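Local coordinates for plantacyanin (Spinacia oleracea, PDB 1F56), which is a basic blue copper protein of the phytocyanin family that binds one copper ion and probably shuttles electrons, at residues C47-P50 with R51-T55; G78-G82 with G83-A87. All coordinates share one frame; numbering follows the deposited sequence.

Overall arrangement
Contacts 1 and 2 both sit where loops run into edge strands of the four-stranded sheet, 54-56 and 85-90, at its two outer sides. Contact 1 is a surface turn, held by a single backbone hydrogen bond and a little aliphatic packing. Contact 2 is partly buried: its backbone bonds tie together the two residues whose side chains bind the copper, and it gathers a sulfate on its outer flank. The two centres lie about 14 Å apart, yet the C47 SG–C80 SG disulfide (2.0 Å) joins the start of 47-50 to the heart of 78-82. At that junction C47 SG also packs on K85 CE. The same cupredoxin scaffold thus uses turns for plain reversal and for metal binding.

Contact 1: C47-P50 with R51-T55; sequences CSAP and RGART
A type II beta turn from P50 to A53 reverses the chain here, and its closing bond runs from A53 N to P50 O at 3.1 Å. The N-H points at the oxygen with a 157° angle, and the nitrogen is tilted 34° from the carbonyl plane. R51 and G52 occupy the two corners. G52 takes a positive phi, as the third residue of a type II turn commonly does, and has no CB to press against R51 O. The small side chain of A53 points back toward the incoming chain: its CB meets A49 CB at 4.0 Å and P50 CD at 4.1 Å. The methyl therefore touches a second methyl and the CD corner of the proline ring, in an aliphatic cluster of three residues alongside the turn bond. A53 CB also comes within 3.2 Å of P50 O, the same oxygen that accepts the bond from the A53 backbone, so methyl and N-H of one residue both close on this carbonyl. In the cupredoxin fold this reversal feeds the edge strand 54-56, where R54 pairs by backbone hydrogen bonds with A38 of strand 36-39. A49 and P50 both lean on V39 of that strand, and A49 also reaches V37, so the loop is laid against the sheet before the chain turns. The side chain of R51 leads away from A49 and P50.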
loop_
_atom_site.group_PDB
_atom_site.type_symbol
_atom_site.label_atom_id
_atom_site.label_comp_id
_atom_site.label_asym_id
_atom_site.label_seq_id
_atom_site.Cartn_x
_atom_site.Cartn_y
_atom_site.Cartn_z
ATOM N N CYS A 47 -1.260 9.324 -8.461
ATOM C CA CYS A 47 -2.222 8.222 -8.395
ATOM C C CYS A 47 -2.250 7.366 -9.651
ATOM O O CYS A 47 -3.320 7.013 -10.137
ATOM C CB CYS A 47 -3.616 8.783 -8.145
ATOM S SG CYS A 47 -3.960 9.042 -6.379
ATOM N N SER A 48 -1.074 7.033 -10.174
ATOM C CA SER A 48 -0.973 6.223 -11.390
ATOM C C SER A 48 0.204 5.262 -11.302
ATOM O O SER A 48 1.339 5.675 -11.080
ATOM C CB SER A 48 -0.798 7.134 -12.609
ATOM O OG SER A 48 0.237 8.076 -12.378
ATOM N N ALA A 49 -0.074 3.982 -11.487
ATOM C CA ALA A 49 0.951 2.959 -11.401
ATOM C C ALA A 49 1.862 2.953 -12.619
ATOM O O ALA A 49 1.392 3.026 -13.758
ATOM C CB ALA A 49 0.296 1.612 -11.230
ATOM N N PRO A 50 3.184 2.863 -12.397
ATOM C CA PRO A 50 4.117 2.850 -13.529
ATOM C C PRO A 50 4.071 1.504 -14.241
ATOM O O PRO A 50 3.586 0.511 -13.680
ATOM C CB PRO A 50 5.471 3.140 -12.873
ATOM C CG PRO A 50 5.322 2.544 -11.498
ATOM C CD PRO A 50 3.902 2.925 -11.111
ATOM N N ARG A 51 4.566 1.462 -15.472
ATOM C CA ARG A 51 4.545 0.216 -16.240
ATOM C C ARG A 51 5.241 -0.924 -15.495
ATOM O O ARG A 51 6.328 -0.751 -14.931
ATOM C CB ARG A 51 5.203 0.420 -17.604
ATOM C CG ARG A 51 6.719 0.544 -17.550
ATOM C CD ARG A 51 7.301 1.049 -18.865
ATOM N NE ARG A 51 7.037 2.473 -19.060
ATOM C CZ ARG A 51 7.423 3.169 -20.125
ATOM N NH1 ARG A 51 8.093 2.573 -21.104
ATOM N NH2 ARG A 51 7.135 4.462 -20.215
ATOM N N GLY A 52 4.598 -2.089 -15.484
ATOM C CA GLY A 52 5.176 -3.243 -14.819
ATOM C C GLY A 52 4.985 -3.324 -13.311
ATOM O O GLY A 52 5.399 -4.312 -12.690
ATOM N N ALA A 53 4.374 -2.304 -12.715
ATOM C CA ALA A 53 4.123 -2.291 -11.267
ATOM C C ALA A 53 3.458 -3.598 -10.824
ATOM O O ALA A 53 2.667 -4.195 -11.577
ATOM C CB ALA A 53 3.233 -1.115 -10.909
ATOM N N ARG A 54 3.763 -4.042 -9.603
ATOM C CA ARG A 54 3.195 -5.289 -9.111
ATOM C C ARG A 54 1.879 -5.087 -8.387
ATOM O O ARG A 54 1.754 -4.209 -7.541
ATOM C CB ARG A 54 4.208 -6.016 -8.211
ATOM C CG ARG A 54 5.489 -6.400 -8.982
ATOM C CD ARG A 54 6.365 -7.417 -8.268
ATOM N NE ARG A 54 7.594 -7.704 -9.018
ATOM C CZ ARG A 54 7.653 -8.318 -10.196
ATOM N NH1 ARG A 54 6.553 -8.731 -10.801
ATOM N NH2 ARG A 54 8.826 -8.527 -10.773
ATOM N N THR A 55 0.901 -5.910 -8.739
ATOM C CA THR A 55 -0.442 -5.857 -8.150
ATOM C C THR A 55 -0.682 -7.054 -7.216
ATOM O O THR A 55 -0.211 -8.162 -7.481
ATOM C CB THR A 55 -1.527 -5.839 -9.281
ATOM O OG1 THR A 55 -1.537 -4.546 -9.895
ATOM C CG2 THR A 55 -2.911 -6.128 -8.735
#

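Contact 2: G78-G82 with G83-A87; sequences GHCGG and GMKIA. With CU1 (copper (I) ion), chain F; SO4 (sulfate ion), chain D.
M84 N donates to H79 O at 2.9 Å, with an N-H...O angle of 158°, and G83 N donates to C80 O at the same 2.9 Å. The second bond closes a type I beta turn from C80 to G83, its donor standing above the carbonyl plane by 62°. H79 O also receives a weak bond from G82 N, so this one carbonyl gathers the turn from two directions. These bonds help bring H79 and M84 together; the two side chains run alongside each other to the metal, with M84 CB resting 3.2 Å from H79 O. H79 ND1 binds the copper at 2.0 Å and M84 SD reaches it at 2.7 Å, the short imidazole and long thioether bonds familiar from type 1 blue copper centres. C74, H79 and M84 come from the C-terminal ligand loop of the cupredoxin fold, and H34 from elsewhere in the chain. The sulfur also approaches the H79 ring obliquely. An inverse gamma turn centred on M84, with K85 N bonded to G83 O, leads into strand 85-90. On the outer flank, residues 79-81 have helical backbone angles, and the backbone N-H groups of G78 and G81, just before and at the end of this short run, hydrogen-bond a sulfate, probably from the crystallisation liquor: G81 N bonds to SO4 O3 at 2.7 Å and G78 N to SO4 O2 at 2.8 Å. C80 SG, in a disulfide with C47, lies 3.7 Å from K85 CE; chi1 of -173° turns this sulfur away from the C80 backbone N, over to the lysine. The lysine chain bends at chi3 alongside it, and its NZ is hydrogen-bonded to Y44 O and makes a cation-pi contact with the Y44 ring.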
loop_
_atom_site.group_PDB
_atom_site.type_symbol
_atom_site.label_atom_id
_atom_site.label_comp_id
_atom_site.label_asym_id
_atom_site.label_seq_id
_atom_site.Cartn_x
_atom_site.Cartn_y
_atom_site.Cartn_z
ATOM N N GLY A 78 -11.346 6.149 -8.851
ATOM C CA GLY A 78 -11.808 6.909 -7.703
ATOM C C GLY A 78 -11.210 6.529 -6.347
ATOM O O GLY A 78 -11.301 7.296 -5.388
ATOM N N HIS A 79 -10.565 5.373 -6.238
ATOM C CA HIS A 79 -10.038 4.980 -4.927
ATOM C C HIS A 79 -8.774 5.702 -4.462
ATOM O O HIS A 79 -8.670 6.095 -3.291
ATOM C CB HIS A 79 -9.821 3.468 -4.869
ATOM C CG HIS A 79 -11.087 2.676 -4.958
ATOM N ND1 HIS A 79 -11.232 1.441 -4.368
ATOM C CD2 HIS A 79 -12.247 2.916 -5.616
ATOM C CE1 HIS A 79 -12.421 0.950 -4.658
ATOM N NE2 HIS A 79 -13.058 1.824 -5.415
ATOM N N CYS A 80 -7.800 5.877 -5.349
ATOM C CA CYS A 80 -6.578 6.578 -4.945
ATOM C C CYS A 80 -6.932 8.045 -4.628
ATOM O O CYS A 80 -6.493 8.607 -3.623
ATOM C CB CYS A 80 -5.548 6.496 -6.070
ATOM S SG CYS A 80 -3.887 7.138 -5.691
ATOM N N GLY A 81 -7.737 8.659 -5.491
ATOM C CA GLY A 81 -8.146 10.037 -5.260
ATOM C C GLY A 81 -8.958 10.128 -3.977
ATOM O O GLY A 81 -9.004 11.173 -3.337
ATOM N N GLY A 82 -9.590 9.023 -3.596
ATOM C CA GLY A 82 -10.384 9.001 -2.380
ATOM C C GLY A 82 -9.538 8.773 -1.141
ATOM O O GLY A 82 -10.070 8.637 -0.035
ATOM N N GLY A 83 -8.219 8.713 -1.321
ATOM C CA GLY A 83 -7.332 8.524 -0.189
ATOM C C GLY A 83 -6.674 7.162 -0.042
ATOM O O GLY A 83 -5.904 6.937 0.896
ATOM N N MET A 84 -6.969 6.234 -0.942
ATOM C CA MET A 84 -6.345 4.931 -0.823
ATOM C C MET A 84 -4.909 4.928 -1.353
ATOM O O MET A 84 -4.622 4.462 -2.455
ATOM C CB MET A 84 -7.184 3.861 -1.518
ATOM C CG MET A 84 -8.423 3.477 -0.735
ATOM S SD MET A 84 -9.150 1.927 -1.298
ATOM C CE MET A 84 -8.274 0.696 -0.241
ATOM N N LYS A 85 -4.005 5.466 -0.550
ATOM C CA LYS A 85 -2.592 5.501 -0.923
ATOM C C LYS A 85 -1.790 5.722 0.359
ATOM O O LYS A 85 -2.263 6.415 1.267
ATOM C CB LYS A 85 -2.322 6.662 -1.895
ATOM C CG LYS A 85 -2.630 8.014 -1.263
ATOM C CD LYS A 85 -1.877 9.155 -1.912
ATOM C CE LYS A 85 -2.452 9.564 -3.241
ATOM N NZ LYS A 85 -1.732 10.768 -3.764
ATOM N N ILE A 86 -0.606 5.121 0.452
ATOM C CA ILE A 86 0.241 5.336 1.615
ATOM C C ILE A 86 1.706 5.280 1.247
ATOM O O ILE A 86 2.106 4.593 0.301
ATOM C CB ILE A 86 0.026 4.308 2.748
ATOM C CG1 ILE A 86 0.152 2.889 2.207
ATOM C CG2 ILE A 86 -1.302 4.552 3.428
ATOM C CD1 ILE A 86 0.105 1.826 3.307
ATOM N N ALA A 87 2.495 6.033 2.003
ATOM C CA ALA A 87 3.929 6.096 1.831
ATOM C C ALA A 87 4.475 5.712 3.201
ATOM O O ALA A 87 4.166 6.358 4.206
ATOM C CB ALA A 87 4.354 7.506 1.459
HETATM CU CU CU1 F . -9.695 0.453 -3.515
HETATM S S SO4 D . -8.736 8.644 -9.014
HETATM O O1 SO4 D . -7.345 8.569 -9.522
HETATM O O2 SO4 D . -9.692 8.121 -10.007
HETATM O O3 SO4 D . -8.843 7.826 -7.793
HETATM O O4 SO4 D . -9.061 10.051 -8.736
#